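Local coordinates for protein putative transcriptional regulator (Methanosarcina mazei, PDB 3R0A) that is a putative transcriptional regulator that probably binds DNA through a winged helix-turn-helix domain, at residues Lys26-Val31 / Gln60-Lys65; Asp40-Thr45 / Val85-Ile90; Ile71-Gln76 / Lys89-Asn94. All coordinates share one frame; numbering follows the deposited sequence.

Interaction 1 of 3, residues Lys26-Val31 / Gln60-Lys65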
loop_
_atom_site.group_PDB
_atom_site.type_symbol
_atom_site.label_atom_id
_atom_site.label_comp_id
_atom_site.label_asym_id
_atom_site.label_seq_id
_atom_site.Cartn_x
_atom_site.Cartn_y
_atom_site.Cartn_z
ATOM N N LYS B 26 19.820 -1.785 -7.952
ATOM C CA LYS B 26 20.693 -2.385 -6.934
ATOM C C LYS B 26 21.866 -1.456 -6.613
ATOM O O LYS B 26 22.165 -1.170 -5.445
ATOM C CB LYS B 26 21.199 -3.745 -7.479
ATOM C CG LYS B 26 21.906 -4.686 -6.464
ATOM C CD LYS B 26 20.945 -5.553 -5.611
ATOM C CE LYS B 26 20.360 -6.756 -6.373
ATOM N NZ LYS B 26 19.480 -7.568 -5.466
ATOM N N ALA B 27 22.489 -0.963 -7.679
ATOM C CA ALA B 27 23.652 -0.106 -7.616
ATOM C C ALA B 27 23.341 1.264 -7.020
ATOM O O ALA B 27 24.063 1.694 -6.121
ATOM C CB ALA B 27 24.263 0.024 -9.009
ATOM N N ASP B 28 22.265 1.932 -7.494
ATOM C CA ASP B 28 21.832 3.231 -6.947
ATOM C C ASP B 28 21.624 3.136 -5.467
ATOM O O ASP B 28 21.897 4.078 -4.717
ATOM C CB ASP B 28 20.472 3.693 -7.502
ATOM C CG ASP B 28 20.482 3.984 -8.973
ATOM O OD1 ASP B 28 21.560 4.296 -9.541
ATOM O OD2 ASP B 28 19.371 3.909 -9.561
ATOM N N LEU B 29 21.067 2.012 -5.049
ATOM C CA LEU B 29 20.728 1.833 -3.659
ATOM C C LEU B 29 22.014 1.689 -2.846
ATOM O O LEU B 29 22.183 2.342 -1.809
ATOM C CB LEU B 29 19.810 0.614 -3.489
ATOM C CG LEU B 29 19.658 0.182 -2.032
ATOM C CD1 LEU B 29 18.725 1.141 -1.264
ATOM C CD2 LEU B 29 19.210 -1.265 -1.952
ATOM N N ASN B 30 22.908 0.826 -3.339
ATOM C CA ASN B 30 24.253 0.677 -2.771
ATOM C C ASN B 30 25.069 1.970 -2.749
ATOM O O ASN B 30 25.862 2.186 -1.847
ATOM C CB ASN B 30 25.024 -0.420 -3.489
ATOM C CG ASN B 30 24.701 -1.805 -2.943
ATOM O OD1 ASN B 30 25.004 -2.816 -3.573
ATOM N ND2 ASN B 30 24.088 -1.856 -1.765
ATOM N N VAL B 31 24.861 2.838 -3.735
ATOM C CA VAL B 31 25.443 4.181 -3.667
ATOM C C VAL B 31 24.753 4.993 -2.577
ATOM O O VAL B 31 25.424 5.617 -1.778
ATOM C CB VAL B 31 25.443 4.903 -5.024
ATOM C CG1 VAL B 31 25.556 6.404 -4.851
ATOM C CG2 VAL B 31 26.545 4.338 -5.942
ATOM N N GLN B 60 28.305 7.952 -11.406
ATOM C CA GLN B 60 27.815 9.271 -11.836
ATOM C C GLN B 60 26.314 9.264 -12.099
ATOM O O GLN B 60 25.619 10.236 -11.841
ATOM C CB GLN B 60 28.546 9.751 -13.095
ATOM C CG GLN B 60 29.846 10.482 -12.826
ATOM C CD GLN B 60 29.675 11.881 -12.191
ATOM O OE1 GLN B 60 30.667 12.485 -11.768
ATOM N NE2 GLN B 60 28.434 12.397 -12.128
ATOM N N ARG B 61 25.841 8.152 -12.623
ATOM C CA ARG B 61 24.469 7.988 -12.991
ATOM C C ARG B 61 23.583 7.915 -11.735
ATOM O O ARG B 61 22.527 8.544 -11.685
ATOM C CB ARG B 61 24.347 6.709 -13.824
ATOM C CG ARG B 61 23.245 6.722 -14.856
ATOM C CD ARG B 61 23.019 5.322 -15.472
ATOM N NE ARG B 61 24.191 4.787 -16.181
ATOM C CZ ARG B 61 24.813 5.382 -17.204
ATOM N NH1 ARG B 61 24.422 6.570 -17.653
ATOM N NH2 ARG B 61 25.867 4.793 -17.762
ATOM N N SER B 62 24.018 7.154 -10.728
ATOM C CA SER B 62 23.257 6.990 -9.485
ATOM C C SER B 62 23.173 8.322 -8.796
ATOM O O SER B 62 22.117 8.724 -8.310
ATOM C CB SER B 62 23.946 5.999 -8.544
ATOM O OG SER B 62 24.381 4.833 -9.229
ATOM N N VAL B 63 24.313 9.012 -8.803
ATOM C CA VAL B 63 24.519 10.207 -8.028
ATOM C C VAL B 63 23.734 11.333 -8.639
ATOM O O VAL B 63 23.216 12.182 -7.920
ATOM C CB VAL B 63 26.023 10.496 -7.878
ATOM C CG1 VAL B 63 26.359 11.935 -8.113
ATOM C CG2 VAL B 63 26.499 10.058 -6.508
ATOM N N LYS B 64 23.601 11.311 -9.964
ATOM C CA LYS B 64 22.817 12.313 -10.655
ATOM C C LYS B 64 21.339 12.163 -10.345
ATOM O O LYS B 64 20.655 13.149 -10.083
ATOM C CB LYS B 64 23.052 12.224 -12.157
ATOM C CG LYS B 64 22.117 13.088 -12.989
ATOM C CD LYS B 64 22.730 13.428 -14.351
ATOM C CE LYS B 64 21.663 13.561 -15.441
ATOM N NZ LYS B 64 21.401 12.231 -16.050
ATOM N N LYS B 65 20.853 10.930 -10.409
ATOM C CA LYS B 65 19.483 10.597 -10.115
ATOM C C LYS B 65 19.088 10.995 -8.680
ATOM O O LYS B 65 18.023 11.535 -8.460
ATOM C CB LYS B 65 19.279 9.092 -10.296
ATOM C CG LYS B 65 17.803 8.650 -10.277
ATOM C CD LYS B 65 17.650 7.130 -10.147
ATOM C CE LYS B 65 17.804 6.403 -11.480
ATOM N NZ LYS B 65 17.667 4.926 -11.238
HETATM O O HOH W 1 20.788 5.078 -11.888
#
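Asp28 and Ser62 face each other where helix 26-31 meets helix 60-65, their CA atoms only 4.8 Å apart although the two axes stay 9.1 Å from each other at closest approach. The signed crossing angle of -71° makes this a steep crossing, with Ser62, a small residue, at its closest point. Asp28 carries its carboxylate anti to the carbonyl carbon (chi1 -65°), reaching across to the second helix and offering OD1 to Ser62 and OD2 to Lys65. OD1 of Asp28 lies 2.9 Å from OG of Ser62, but the serine proton is also within reach of the backbone oxygen of Thr58, so its direction is not settled. OD2 of Asp28 receives NZ of Lys65 in a salt bridge of 2.6 Å, the ammonium coming from the syn side, 21° out of the carboxylate plane. Lys65 gets there by bending at chi3, which turns CE and NZ over toward the acid. A water donates to OD1 of Asp28 at 2.6 Å and weakly accepts from NZ of Lys65. One turn farther on, Val31 sets both methyls against CB of Ser62, and its CG1 touches CG2 of Val63 at 4.1 Å. A buried carboxylate is thus matched by a lysine, which probably favours its ionised form. Thr25 N also binds OD2 of Asp28, and Asn23 O takes a second bond from Lys65. Helices 45-51 and 56-68 are consistent with the helix-turn-helix of a winged-helix domain; this contact packs 56-68, probably the recognition helix, on helix 26-37, whose Leu29 meets helix 14-22, and 56-68 leads on to strand 72-78.

Interaction 2 of 3, residues Asp40-Thr45 / Val85-Ile90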
loop_
_atom_site.group_PDB
_atom_site.type_symbol
_atom_site.label_atom_id
_atom_site.label_comp_id
_atom_site.label_asym_id
_atom_site.label_seq_id
_atom_site.Cartn_x
_atom_site.Cartn_y
_atom_site.Cartn_z
ATOM N N ASP B 40 28.200 12.299 7.252
ATOM C CA ASP B 40 28.757 13.654 7.385
ATOM C C ASP B 40 29.729 14.019 6.275
ATOM O O ASP B 40 30.111 15.184 6.137
ATOM C CB ASP B 40 29.483 13.804 8.724
ATOM C CG ASP B 40 28.555 13.671 9.916
ATOM O OD1 ASP B 40 27.374 14.102 9.820
ATOM O OD2 ASP B 40 29.023 13.134 10.955
ATOM N N ARG B 41 30.127 13.022 5.495
ATOM C CA ARG B 41 31.151 13.199 4.479
ATOM C C ARG B 41 30.638 13.910 3.241
ATOM O O ARG B 41 29.477 13.781 2.861
ATOM C CB ARG B 41 31.761 11.857 4.077
ATOM C CG ARG B 41 33.258 11.935 3.758
ATOM C CD ARG B 41 34.159 11.605 4.977
ATOM N NE ARG B 41 35.480 12.251 4.880
ATOM C CZ ARG B 41 35.955 13.162 5.738
ATOM N NH1 ARG B 41 35.236 13.546 6.788
ATOM N NH2 ARG B 41 37.157 13.685 5.558
ATOM N N TRP B 42 31.530 14.682 2.639
ATOM C CA TRP B 42 31.361 15.155 1.287
ATOM C C TRP B 42 32.287 14.306 0.421
ATOM O O TRP B 42 33.528 14.287 0.606
ATOM C CB TRP B 42 31.733 16.621 1.197
ATOM C CG TRP B 42 30.732 17.562 1.801
ATOM C CD1 TRP B 42 30.741 18.061 3.074
ATOM C CD2 TRP B 42 29.612 18.172 1.137
ATOM N NE1 TRP B 42 29.686 18.929 3.248
ATOM C CE2 TRP B 42 28.979 19.016 2.075
ATOM C CE3 TRP B 42 29.074 18.075 -0.157
ATOM C CZ2 TRP B 42 27.835 19.768 1.762
ATOM C CZ3 TRP B 42 27.920 18.815 -0.469
ATOM C CH2 TRP B 42 27.325 19.654 0.483
ATOM N N ILE B 43 31.679 13.581 -0.510
ATOM C CA ILE B 43 32.400 12.629 -1.344
ATOM C C ILE B 43 32.156 13.003 -2.799
ATOM O O ILE B 43 31.141 13.637 -3.134
ATOM C CB ILE B 43 31.963 11.154 -1.035
ATOM C CG1 ILE B 43 31.920 10.909 0.488
ATOM C CG2 ILE B 43 32.881 10.130 -1.728
ATOM C CD1 ILE B 43 31.015 9.747 0.934
ATOM N N ASP B 44 33.112 12.660 -3.651
ATOM C CA ASP B 44 32.932 12.825 -5.084
ATOM C C ASP B 44 32.822 11.469 -5.758
ATOM O O ASP B 44 33.073 10.426 -5.147
ATOM C CB ASP B 44 34.046 13.675 -5.705
ATOM C CG ASP B 44 35.426 13.194 -5.327
ATOM O OD1 ASP B 44 35.739 12.007 -5.572
ATOM O OD2 ASP B 44 36.200 14.009 -4.784
ATOM N N THR B 45 32.431 11.500 -7.021
ATOM C CA THR B 45 32.175 10.287 -7.784
ATOM C C THR B 45 33.444 9.497 -8.111
ATOM O O THR B 45 33.392 8.263 -8.212
ATOM C CB THR B 45 31.419 10.608 -9.058
ATOM O OG1 THR B 45 32.141 11.605 -9.792
ATOM C CG2 THR B 45 30.042 11.137 -8.701
ATOM N N VAL B 85 34.955 20.097 -9.298
ATOM C CA VAL B 85 34.468 18.733 -9.154
ATOM C C VAL B 85 33.272 18.787 -8.170
ATOM O O VAL B 85 33.394 19.310 -7.051
ATOM C CB VAL B 85 35.624 17.822 -8.667
ATOM C CG1 VAL B 85 36.276 18.421 -7.448
ATOM C CG2 VAL B 85 35.176 16.394 -8.404
ATOM N N TYR B 86 32.108 18.298 -8.610
ATOM C CA TYR B 86 30.909 18.282 -7.774
ATOM C C TYR B 86 31.172 17.372 -6.614
ATOM O O TYR B 86 31.748 16.311 -6.775
ATOM C CB TYR B 86 29.702 17.753 -8.520
ATOM C CG TYR B 86 29.098 18.680 -9.543
ATOM C CD1 TYR B 86 28.641 19.966 -9.191
ATOM C CD2 TYR B 86 28.948 18.263 -10.864
ATOM C CE1 TYR B 86 28.078 20.795 -10.130
ATOM C CE2 TYR B 86 28.377 19.091 -11.813
ATOM C CZ TYR B 86 27.950 20.343 -11.450
ATOM O OH TYR B 86 27.385 21.155 -12.433
ATOM N N ILE B 87 30.792 17.799 -5.431
ATOM C CA ILE B 87 30.793 16.884 -4.273
ATOM C C ILE B 87 29.398 16.791 -3.645
ATOM O O ILE B 87 28.652 17.764 -3.677
ATOM C CB ILE B 87 31.844 17.264 -3.205
ATOM C CG1 ILE B 87 31.790 18.766 -2.907
ATOM C CG2 ILE B 87 33.246 16.753 -3.629
ATOM C CD1 ILE B 87 32.614 19.190 -1.648
ATOM N N TYR B 88 29.075 15.635 -3.061
ATOM C CA TYR B 88 27.714 15.351 -2.575
ATOM C C TYR B 88 27.662 14.960 -1.120
ATOM O O TYR B 88 28.553 14.278 -0.622
ATOM C CB TYR B 88 27.073 14.242 -3.413
ATOM C CG TYR B 88 27.116 14.533 -4.887
ATOM C CD1 TYR B 88 26.029 15.138 -5.517
ATOM C CD2 TYR B 88 28.254 14.222 -5.658
ATOM C CE1 TYR B 88 26.052 15.405 -6.866
ATOM C CE2 TYR B 88 28.292 14.514 -7.011
ATOM C CZ TYR B 88 27.181 15.103 -7.602
ATOM O OH TYR B 88 27.160 15.395 -8.938
ATOM N N LYS B 89 26.624 15.410 -0.429
ATOM C CA LYS B 89 26.399 14.977 0.967
ATOM C C LYS B 89 24.937 14.536 1.147
ATOM O O LYS B 89 24.009 15.221 0.737
ATOM C CB LYS B 89 26.835 16.053 1.985
ATOM C CG LYS B 89 26.897 15.599 3.454
ATOM C CD LYS B 89 25.790 16.214 4.327
ATOM C CE LYS B 89 26.214 17.541 4.954
ATOM N NZ LYS B 89 26.670 17.316 6.359
ATOM N N ILE B 90 24.748 13.356 1.724
ATOM C CA ILE B 90 23.390 12.827 1.882
ATOM C C ILE B 90 22.611 13.721 2.851
ATOM O O ILE B 90 23.152 14.135 3.861
ATOM C CB ILE B 90 23.390 11.326 2.285
ATOM C CG1 ILE B 90 22.000 10.714 2.057
ATOM C CG2 ILE B 90 23.979 11.094 3.732
ATOM C CD1 ILE B 90 22.045 9.312 1.535
HETATM O O HOH W 2 27.160 11.880 2.869
HETATM O O HOH W 3 32.236 14.030 -8.689
#
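Ile43 and Tyr88 pair as a single antiparallel bridge of the hydrogen-bonded kind, joining the loop 40-45 to strand 85-90 with end-to-end directions 142° apart. Ile43 N gives a bond of 3.2 Å to Tyr88 O, and Tyr88 N returns one of 2.9 Å to Ile43 O; both are nearly straight, at 168°. Such pairing before helix 45-51, at the edge of hairpin 72-78/84-90, is consistent with the short extra strand beside the wing in winged-helix domains. One water accepts from Ile90 N and lies 3.0 Å from Arg41 O, to which it may donate; another joins Thr45 N to Tyr86 O. Trp42 lays its indole against the strand, with CB of Lys89 3.5 Å from the centroid of the six-membered ring, almost on its normal, in a CH-pi contact. With CG turned away from its N (chi1 -169°), Lys89 sets that carbon 3.2 Å from Arg41 O. At the indole edge lies the backbone of Ile87, whose CG1 meets Trp42 CE3 at 3.9 Å. CB of Asp44 rests on Ile87 CG2, while its OD1 caps Ala47 N. Thr45, hydrogen-bonded to Gln60, touches Tyr88 CE2 through CG2. The bridge sets the local pairing, while lysine lends tryptophan its hydrocarbon stem near the surface.

Interaction 3 of 3, residues Ile71-Gln76 / Lys89-Asn94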
loop_
_atom_site.group_PDB
_atom_site.type_symbol
_atom_site.label_atom_id
_atom_site.label_comp_id
_atom_site.label_asym_id
_atom_site.label_seq_id
_atom_site.Cartn_x
_atom_site.Cartn_y
_atom_site.Cartn_z
ATOM N N ILE B 71 17.662 13.416 -2.740
ATOM C CA ILE B 71 18.254 12.577 -1.688
ATOM C C ILE B 71 19.659 13.101 -1.307
ATOM O O ILE B 71 20.173 12.810 -0.217
ATOM C CB ILE B 71 18.422 11.129 -2.157
ATOM C CG1 ILE B 71 17.077 10.499 -2.567
ATOM C CG2 ILE B 71 19.258 10.316 -1.126
ATOM C CD1 ILE B 71 15.849 10.821 -1.671
ATOM N N LEU B 72 20.268 13.873 -2.208
ATOM C CA LEU B 72 21.673 14.217 -2.088
ATOM C C LEU B 72 21.787 15.726 -2.223
ATOM O O LEU B 72 21.146 16.322 -3.075
ATOM C CB LEU B 72 22.440 13.536 -3.215
ATOM C CG LEU B 72 23.623 12.624 -2.987
ATOM C CD1 LEU B 72 23.484 11.548 -1.847
ATOM C CD2 LEU B 72 23.969 11.962 -4.311
ATOM N N GLN B 73 22.560 16.334 -1.335
ATOM C CA GLN B 73 22.999 17.716 -1.463
ATOM C C GLN B 73 24.253 17.750 -2.341
ATOM O O GLN B 73 25.101 16.856 -2.246
ATOM C CB GLN B 73 23.331 18.266 -0.062
ATOM C CG GLN B 73 23.777 19.729 -0.015
ATOM C CD GLN B 73 23.827 20.303 1.413
ATOM O OE1 GLN B 73 23.553 19.608 2.400
ATOM N NE2 GLN B 73 24.180 21.578 1.517
ATOM N N ARG B 74 24.378 18.789 -3.161
ATOM C CA ARG B 74 25.545 18.922 -4.037
ATOM C C ARG B 74 26.286 20.246 -3.848
ATOM O O ARG B 74 25.709 21.307 -3.980
ATOM C CB ARG B 74 25.146 18.751 -5.529
ATOM C CG ARG B 74 26.348 18.727 -6.504
ATOM C CD ARG B 74 25.908 18.758 -7.966
ATOM N NE ARG B 74 25.356 20.053 -8.341
ATOM C CZ ARG B 74 24.661 20.280 -9.450
ATOM N NH1 ARG B 74 24.435 19.295 -10.322
ATOM N NH2 ARG B 74 24.185 21.492 -9.698
ATOM N N SER B 75 27.580 20.159 -3.572
ATOM C CA SER B 75 28.456 21.337 -3.553
ATOM C C SER B 75 29.600 21.225 -4.580
ATOM O O SER B 75 29.609 20.308 -5.403
ATOM C CB SER B 75 29.013 21.558 -2.138
ATOM O OG SER B 75 29.696 22.792 -2.057
ATOM N N GLN B 76 30.552 22.169 -4.521
ATOM C CA GLN B 76 31.716 22.230 -5.439
ATOM C C GLN B 76 33.021 22.369 -4.697
ATOM O O GLN B 76 33.145 23.241 -3.844
ATOM C CB GLN B 76 31.646 23.495 -6.244
ATOM C CG GLN B 76 31.023 23.436 -7.568
ATOM C CD GLN B 76 30.980 24.803 -8.146
ATOM O OE1 GLN B 76 29.913 25.347 -8.345
ATOM N NE2 GLN B 76 32.147 25.398 -8.389
ATOM N N LYS B 89 26.624 15.410 -0.429
ATOM C CA LYS B 89 26.399 14.977 0.967
ATOM C C LYS B 89 24.937 14.536 1.147
ATOM O O LYS B 89 24.009 15.221 0.737
ATOM C CB LYS B 89 26.835 16.053 1.985
ATOM C CG LYS B 89 26.897 15.599 3.454
ATOM C CD LYS B 89 25.790 16.214 4.327
ATOM C CE LYS B 89 26.214 17.541 4.954
ATOM N NZ LYS B 89 26.670 17.316 6.359
ATOM N N ILE B 90 24.748 13.356 1.724
ATOM C CA ILE B 90 23.390 12.827 1.882
ATOM C C ILE B 90 22.611 13.721 2.851
ATOM O O ILE B 90 23.152 14.135 3.861
ATOM C CB ILE B 90 23.390 11.326 2.285
ATOM C CG1 ILE B 90 22.000 10.714 2.057
ATOM C CG2 ILE B 90 23.979 11.094 3.732
ATOM C CD1 ILE B 90 22.045 9.312 1.535
ATOM N N TYR B 91 21.376 14.079 2.503
ATOM C CA TYR B 91 20.503 14.776 3.447
ATOM C C TYR B 91 20.171 13.932 4.689
ATOM O O TYR B 91 20.411 12.731 4.716
ATOM C CB TYR B 91 19.212 15.197 2.762
ATOM C CG TYR B 91 19.328 16.417 1.872
ATOM C CD1 TYR B 91 19.796 17.634 2.366
ATOM C CD2 TYR B 91 18.934 16.353 0.536
ATOM C CE1 TYR B 91 19.876 18.745 1.537
ATOM C CE2 TYR B 91 19.009 17.448 -0.296
ATOM C CZ TYR B 91 19.479 18.641 0.202
ATOM O OH TYR B 91 19.554 19.727 -0.644
ATOM N N SER B 92 19.642 14.580 5.727
ATOM C CA SER B 92 19.241 13.897 6.974
ATOM C C SER B 92 18.292 12.718 6.726
ATOM O O SER B 92 17.554 12.680 5.728
ATOM C CB SER B 92 18.547 14.882 7.904
ATOM O OG SER B 92 17.392 15.404 7.261
ATOM N N LYS B 93 18.310 11.766 7.654
ATOM C CA LYS B 93 17.427 10.597 7.620
ATOM C C LYS B 93 15.927 10.987 7.553
ATOM O O LYS B 93 15.048 10.122 7.415
ATOM C CB LYS B 93 17.706 9.714 8.847
ATOM C CG LYS B 93 19.164 9.195 8.972
ATOM C CD LYS B 93 20.127 10.244 9.582
ATOM C CE LYS B 93 21.539 9.685 9.789
ATOM N NZ LYS B 93 21.696 8.958 11.110
ATOM N N ASN B 94 15.661 12.292 7.580
ATOM C CA ASN B 94 14.341 12.836 7.867
ATOM C C ASN B 94 13.745 13.670 6.749
ATOM O O ASN B 94 12.518 13.696 6.549
ATOM C CB ASN B 94 14.436 13.716 9.117
ATOM C CG ASN B 94 13.222 13.614 9.980
ATOM O OD1 ASN B 94 13.048 12.630 10.710
ATOM N ND2 ASN B 94 12.357 14.622 9.899
#
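Tyr91 lies with one ring face toward Gln73, whose CB sits 4.1 Å from the ring centroid, 25° off the normal, in a CH-pi contact. The two side chains cross at about a right angle, yet the glutamine amide and the ring are turned only 19° apart. Tyr91 CG stands anti to the carbonyl carbon (chi1 -77°), which swings the ring back over the opposite strand, where CE2 comes within 3.7 Å of Leu72 O. Replacing it with an alanine would probably open a gap beside Gln73 and deprive its CB of the aromatic face. In the backbone, Tyr91 N bonds to Ile71 O at 3.2 Å. Gln73 N bonds to Lys89 O at 2.8 Å, and Lys89 N to Gln73 O at the same length. This is the base of the antiparallel hairpin 72-78/84-90, consistent with the wing of a winged helix-turn-helix domain. Leu72 and Ile90 form the adjoining non-hydrogen-bonded pair, with Leu72 CD1 4.1 Å from Ile90 CB. Ile71 runs alongside Ile90, its CG2 reaching Ile90 CD1 at 4.0 Å. Farther out, Met32 packs on Ile71, Phe35 on Leu72 and Ile90, and Leu66 on Ile71 and Leu72, while Ser92 OG caps Gln95 N as helix 93-119 begins.

Interaction 1 is the buried member of the set, and interaction 2 lies at the surface, with interaction 3 between them in burial. Charge pairing closes the helix crossing of interaction 1, whereas interactions 2 and 3 depend on strand-type backbone bonds with an aromatic ring laid against aliphatic carbons. Those two share Lys89 and Ile90: the same strand is bordered by its hairpin partner in interaction 3 and by the loop in interaction 2. Trp42 also reaches Ser75, so the loop touches both strands. Val63 links helix to hairpin, meeting Tyr88 and Thr45 of interaction 2 and Leu72 of interaction 3.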